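Local structure of uncharacterized protein (Enterococcus faecalis, 2QRU) at residues T123-Y131 and F210-S218. The protein is of unknown function but has an alpha/beta hydrolase fold and probably acts as a hydrolase. Residues are numbered along the deposited sequence; the frame is centred on the assembly and turned at random.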
ATOM      1  N   THR A 123      -8.594  -5.784  14.545  1.00 29.31           N
ATOM      2  CA  THR A 123      -7.198  -6.113  14.281  1.00 29.00           C
ATOM      3  C   THR A 123      -7.045  -7.108  13.101  1.00 26.77           C
ATOM      4  O   THR A 123      -7.701  -8.149  13.077  1.00 26.41           O
ATOM      5  CB  THR A 123      -6.549  -6.706  15.531  1.00 30.35           C
ATOM      6  OG1 THR A 123      -6.802  -5.848  16.659  1.00 33.65           O
ATOM      7  CG2 THR A 123      -5.059  -6.870  15.312  1.00 32.80           C
ATOM      8  N   PRO A 124      -6.184  -6.780  12.120  1.00 25.94           N
ATOM      9  CA  PRO A 124      -5.908  -7.744  11.041  1.00 24.74           C
ATOM     10  C   PRO A 124      -5.288  -9.009  11.624  1.00 25.25           C
ATOM     11  O   PRO A 124      -4.634  -8.939  12.666  1.00 24.39           O
ATOM     12  CB  PRO A 124      -4.854  -7.028  10.180  1.00 25.53           C
ATOM     13  CG  PRO A 124      -5.080  -5.519  10.496  1.00 24.94           C
ATOM     14  CD  PRO A 124      -5.418  -5.529  11.967  1.00 24.74           C
ATOM     15  N   GLN A 125      -5.481 -10.145  10.945  1.00 24.00           N
ATOM     16  CA  GLN A 125      -4.856 -11.401  11.338  1.00 25.31           C
ATOM     17  C   GLN A 125      -3.362 -11.369  11.019  1.00 24.02           C
ATOM     18  O   GLN A 125      -2.558 -11.982  11.735  1.00 23.91           O
ATOM     19  CB  GLN A 125      -5.527 -12.600  10.621  1.00 25.31           C
ATOM     20  CG  GLN A 125      -5.023 -13.981  11.102  1.00 28.78           C
ATOM     21  CD  GLN A 125      -5.452 -15.168  10.197  1.00 31.91           C
ATOM     22  OE1 GLN A 125      -5.594 -15.039   8.965  1.00 38.04           O
ATOM     23  NE2 GLN A 125      -5.619 -16.341  10.814  1.00 38.42           N
ATOM     24  N   PHE A 126      -3.019 -10.704   9.904  1.00 23.28           N
ATOM     25  CA  PHE A 126      -1.640 -10.615   9.441  1.00 23.45           C
ATOM     26  C   PHE A 126      -1.496  -9.485   8.441  1.00 23.42           C
ATOM     27  O   PHE A 126      -2.504  -8.945   7.932  1.00 23.35           O
ATOM     28  CB  PHE A 126      -1.215 -11.934   8.796  1.00 22.54           C
ATOM     29  CG  PHE A 126      -2.017 -12.278   7.565  1.00 24.07           C
ATOM     30  CD1 PHE A 126      -1.635 -11.799   6.291  1.00 24.96           C
ATOM     31  CD2 PHE A 126      -3.130 -13.107   7.678  1.00 23.15           C
ATOM     32  CE1 PHE A 126      -2.399 -12.123   5.134  1.00 27.34           C
ATOM     33  CE2 PHE A 126      -3.893 -13.433   6.569  1.00 25.53           C
ATOM     34  CZ  PHE A 126      -3.533 -12.945   5.281  1.00 25.03           C
ATOM     35  N   LEU A 127      -0.250  -9.167   8.142  1.00 22.91           N
ATOM     36  CA  LEU A 127       0.089  -8.039   7.271  1.00 22.30           C
ATOM     37  C   LEU A 127       1.124  -8.478   6.243  1.00 22.41           C
ATOM     38  O   LEU A 127       1.982  -9.319   6.590  1.00 23.47           O
ATOM     39  CB  LEU A 127       0.697  -6.917   8.099  1.00 21.59           C
ATOM     40  CG  LEU A 127      -0.095  -6.393   9.329  1.00 19.08           C
ATOM     41  CD1 LEU A 127       0.789  -5.409  10.091  1.00 23.98           C
ATOM     42  CD2 LEU A 127      -1.401  -5.739   8.791  1.00 23.01           C
ATOM     43  N   VAL A 128       1.078  -7.955   5.016  1.00 22.94           N
ATOM     44  CA  VAL A 128       2.115  -8.283   4.032  1.00 23.76           C
ATOM     45  C   VAL A 128       2.583  -6.945   3.464  1.00 23.88           C
ATOM     46  O   VAL A 128       1.796  -6.183   2.899  1.00 25.06           O
ATOM     47  CB  VAL A 128       1.556  -9.215   2.905  1.00 24.62           C
ATOM     48  CG1 VAL A 128       2.640  -9.481   1.840  1.00 24.11           C
ATOM     49  CG2 VAL A 128       1.003 -10.536   3.493  1.00 24.94           C
ATOM     50  N   ASN A 129       3.839  -6.620   3.718  1.00 24.03           N
ATOM     51  CA  ASN A 129       4.448  -5.364   3.302  1.00 23.58           C
ATOM     52  C   ASN A 129       5.411  -5.585   2.127  1.00 23.83           C
ATOM     53  O   ASN A 129       6.436  -6.252   2.296  1.00 24.62           O
ATOM     54  CB  ASN A 129       5.289  -4.814   4.455  1.00 25.06           C
ATOM     55  CG  ASN A 129       6.113  -3.644   4.017  1.00 24.29           C
ATOM     56  OD1 ASN A 129       5.572  -2.698   3.467  1.00 26.05           O
ATOM     57  ND2 ASN A 129       7.418  -3.697   4.261  1.00 23.48           N
ATOM     58  N   PHE A 130       5.080  -5.009   0.979  1.00 23.39           N
ATOM     59  CA  PHE A 130       6.005  -4.896  -0.159  1.00 22.48           C
ATOM     60  C   PHE A 130       6.583  -3.496  -0.137  1.00 22.64           C
ATOM     61  O   PHE A 130       5.903  -2.544  -0.562  1.00 22.97           O
ATOM     62  CB  PHE A 130       5.253  -5.164  -1.458  1.00 23.50           C
ATOM     63  CG  PHE A 130       5.005  -6.618  -1.678  1.00 22.37           C
ATOM     64  CD1 PHE A 130       5.990  -7.397  -2.319  1.00 23.17           C
ATOM     65  CD2 PHE A 130       3.824  -7.197  -1.293  1.00 22.94           C
ATOM     66  CE1 PHE A 130       5.786  -8.789  -2.520  1.00 24.01           C
ATOM     67  CE2 PHE A 130       3.600  -8.564  -1.491  1.00 25.54           C
ATOM     68  CZ  PHE A 130       4.566  -9.370  -2.101  1.00 23.13           C
ATOM     69  N   TYR A 131       7.806  -3.376   0.413  1.00 23.53           N
ATOM     70  CA  TYR A 131       8.632  -2.151   0.351  1.00 24.29           C
ATOM     71  C   TYR A 131       7.874  -0.845   0.710  1.00 24.56           C
ATOM     72  O   TYR A 131       8.020   0.207   0.068  1.00 26.30           O
ATOM     73  CB  TYR A 131       9.415  -2.072  -0.971  1.00 24.56           C
ATOM     74  CG  TYR A 131       8.649  -2.485  -2.211  1.00 23.49           C
ATOM     75  CD1 TYR A 131       7.808  -1.596  -2.869  1.00 25.06           C
ATOM     76  CD2 TYR A 131       8.762  -3.785  -2.719  1.00 25.25           C
ATOM     77  CE1 TYR A 131       7.103  -1.982  -4.033  1.00 23.72           C
ATOM     78  CE2 TYR A 131       8.044  -4.186  -3.863  1.00 23.70           C
ATOM     79  CZ  TYR A 131       7.223  -3.287  -4.509  1.00 26.10           C
ATOM     80  OH  TYR A 131       6.569  -3.709  -5.689  1.00 23.07           O
ATOM     81  N   PHE A 210       1.527  -4.755  16.750  1.00 23.46           N
ATOM     82  CA  PHE A 210       0.913  -5.155  15.480  1.00 22.90           C
ATOM     83  C   PHE A 210       0.890  -6.683  15.306  1.00 23.05           C
ATOM     84  O   PHE A 210       1.710  -7.404  15.926  1.00 22.69           O
ATOM     85  CB  PHE A 210       1.663  -4.493  14.283  1.00 22.85           C
ATOM     86  CG  PHE A 210       1.202  -3.082  13.970  1.00 23.14           C
ATOM     87  CD1 PHE A 210       0.470  -2.332  14.901  1.00 23.44           C
ATOM     88  CD2 PHE A 210       1.547  -2.491  12.747  1.00 24.47           C
ATOM     89  CE1 PHE A 210       0.073  -0.999  14.593  1.00 26.33           C
ATOM     90  CE2 PHE A 210       1.161  -1.179  12.441  1.00 25.22           C
ATOM     91  CZ  PHE A 210       0.424  -0.436  13.357  1.00 25.63           C
ATOM     92  N   PRO A 211      -0.020  -7.179  14.447  1.00 23.90           N
ATOM     93  CA  PRO A 211      -0.067  -8.604  14.127  1.00 23.46           C
ATOM     94  C   PRO A 211       1.088  -9.020  13.168  1.00 22.94           C
ATOM     95  O   PRO A 211       1.706  -8.150  12.547  1.00 23.63           O
ATOM     96  CB  PRO A 211      -1.405  -8.763  13.387  1.00 23.75           C
ATOM     97  CG  PRO A 211      -1.707  -7.458  12.793  1.00 23.41           C
ATOM     98  CD  PRO A 211      -1.038  -6.407  13.694  1.00 25.13           C
ATOM     99  N   PRO A 212       1.320 -10.345  12.996  1.00 23.53           N
ATOM    100  CA  PRO A 212       2.479 -10.805  12.210  1.00 23.34           C
ATOM    101  C   PRO A 212       2.521 -10.276  10.811  1.00 23.41           C
ATOM    102  O   PRO A 212       1.486 -10.202  10.107  1.00 22.90           O
ATOM    103  CB  PRO A 212       2.334 -12.327  12.187  1.00 23.72           C
ATOM    104  CG  PRO A 212       1.625 -12.581  13.543  1.00 24.24           C
ATOM    105  CD  PRO A 212       0.587 -11.483  13.540  1.00 24.67           C
ATOM    106  N   CYS A 213       3.728  -9.924  10.397  1.00 23.42           N
ATOM    107  CA  CYS A 213       3.916  -9.309   9.111  1.00 24.12           C
ATOM    108  C   CYS A 213       4.988 -10.051   8.284  1.00 23.59           C
ATOM    109  O   CYS A 213       6.050 -10.484   8.852  1.00 23.18           O
ATOM    110  CB  CYS A 213       4.312  -7.841   9.347  1.00 24.42           C
ATOM    111  SG  CYS A 213       4.652  -6.976   7.768  1.00 25.89           S
ATOM    112  N   PHE A 214       4.700 -10.247   6.998  1.00 23.32           N
ATOM    113  CA  PHE A 214       5.710 -10.682   6.015  1.00 22.97           C
ATOM    114  C   PHE A 214       6.159  -9.451   5.260  1.00 24.61           C
ATOM    115  O   PHE A 214       5.343  -8.756   4.618  1.00 23.83           O
ATOM    116  CB  PHE A 214       5.130 -11.690   5.035  1.00 24.63           C
ATOM    117  CG  PHE A 214       6.132 -12.198   4.035  1.00 22.71           C
ATOM    118  CD1 PHE A 214       6.454 -11.443   2.881  1.00 23.01           C
ATOM    119  CD2 PHE A 214       6.767 -13.434   4.266  1.00 24.19           C
ATOM    120  CE1 PHE A 214       7.384 -11.949   1.948  1.00 24.88           C
ATOM    121  CE2 PHE A 214       7.722 -13.942   3.359  1.00 26.07           C
ATOM    122  CZ  PHE A 214       8.028 -13.213   2.195  1.00 25.97           C
ATOM    123  N   SER A 215       7.454  -9.140   5.360  1.00 23.31           N
ATOM    124  CA  SER A 215       7.965  -7.850   4.870  1.00 22.82           C
ATOM    125  C   SER A 215       9.121  -8.096   3.912  1.00 23.04           C
ATOM    126  O   SER A 215       9.984  -8.918   4.193  1.00 22.52           O
ATOM    127  CB  SER A 215       8.500  -7.022   6.050  1.00 23.82           C
ATOM    128  OG  SER A 215       8.992  -5.748   5.628  1.00 24.21           O
ATOM    129  N   THR A 216       9.154  -7.380   2.789  1.00 21.07           N
ATOM    130  CA  THR A 216      10.185  -7.595   1.772  1.00 21.81           C
ATOM    131  C   THR A 216      10.491  -6.289   1.017  1.00 21.28           C
ATOM    132  O   THR A 216       9.616  -5.453   0.815  1.00 23.22           O
ATOM    133  CB  THR A 216       9.730  -8.707   0.773  1.00 22.23           C
ATOM    134  OG1 THR A 216      10.745  -8.918  -0.219  1.00 23.17           O
ATOM    135  CG2 THR A 216       8.404  -8.309   0.059  1.00 24.23           C
ATOM    136  N   ALA A 217      11.750  -6.149   0.601  1.00 22.67           N
ATOM    137  CA  ALA A 217      12.205  -4.966  -0.141  1.00 22.70           C
ATOM    138  C   ALA A 217      13.555  -5.285  -0.716  1.00 24.05           C
ATOM    139  O   ALA A 217      14.246  -6.200  -0.238  1.00 23.57           O
ATOM    140  CB  ALA A 217      12.322  -3.754   0.769  1.00 22.78           C
ATOM    141  N   SER A 218      13.902  -4.545  -1.766  1.00 23.78           N
ATOM    142  CA  SER A 218      15.179  -4.705  -2.428  1.00 24.55           C
ATOM    143  C   SER A 218      16.259  -3.856  -1.777  1.00 24.53           C
ATOM    144  O   SER A 218      16.043  -2.661  -1.508  1.00 24.58           O
ATOM    145  CB  SER A 218      15.043  -4.286  -3.886  1.00 24.26           C
ATOM    146  OG  SER A 218      16.326  -4.293  -4.491  1.00 24.64           O
TER
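N129 and S215 sit side by side on neighbouring parallel strands; their side chains bond directly across the gap, whereas the main chain of N129 bonds to the neighbours of S215, F214 and T216. Followed outward, N129 begins with CB, which packs 4.0 Å from SG of C213. CG, anti to the backbone N (chi1 171°), runs forward along its own strand to within 3.9 Å of S215 OG, and the turn of the amide brings ND2 across. From ND2 a nearly straight bond of 2.9 Å, lying in the amide plane, reaches OG of S215, and the same nitrogen also donates to S229 OG. OD1 accepts from the backbone N of G132, while S215 OG turns to S229 O: a worked case of a buried amide satisfied at both ends. Beneath them, N of N129 bonds to O of F214 at 2.8 Å, O of N129 receives N of T216, and the two short strand segments diverge by just 7°. These are strands 127-130 and 213-218 of the central sheet of an alpha/beta hydrolase; helix 227-235 covers N129, C213, S215 and A217, helix 105-119 covers L127 on the same face, and helix 258-272 packs on the other. There T216 CG2 lies 3.5 Å from CD1 of F130, oblique to the ring. At the strand entry L127 lies across P211, CG to CG 4.0 Å. Where the first strand ends, N of Y131 bonds to T216 O at 2.8 Å; its OH bonds to OD1 of D250 and to the backbone N of L252, beside H249, which may belong to a Ser-His-Asp triad.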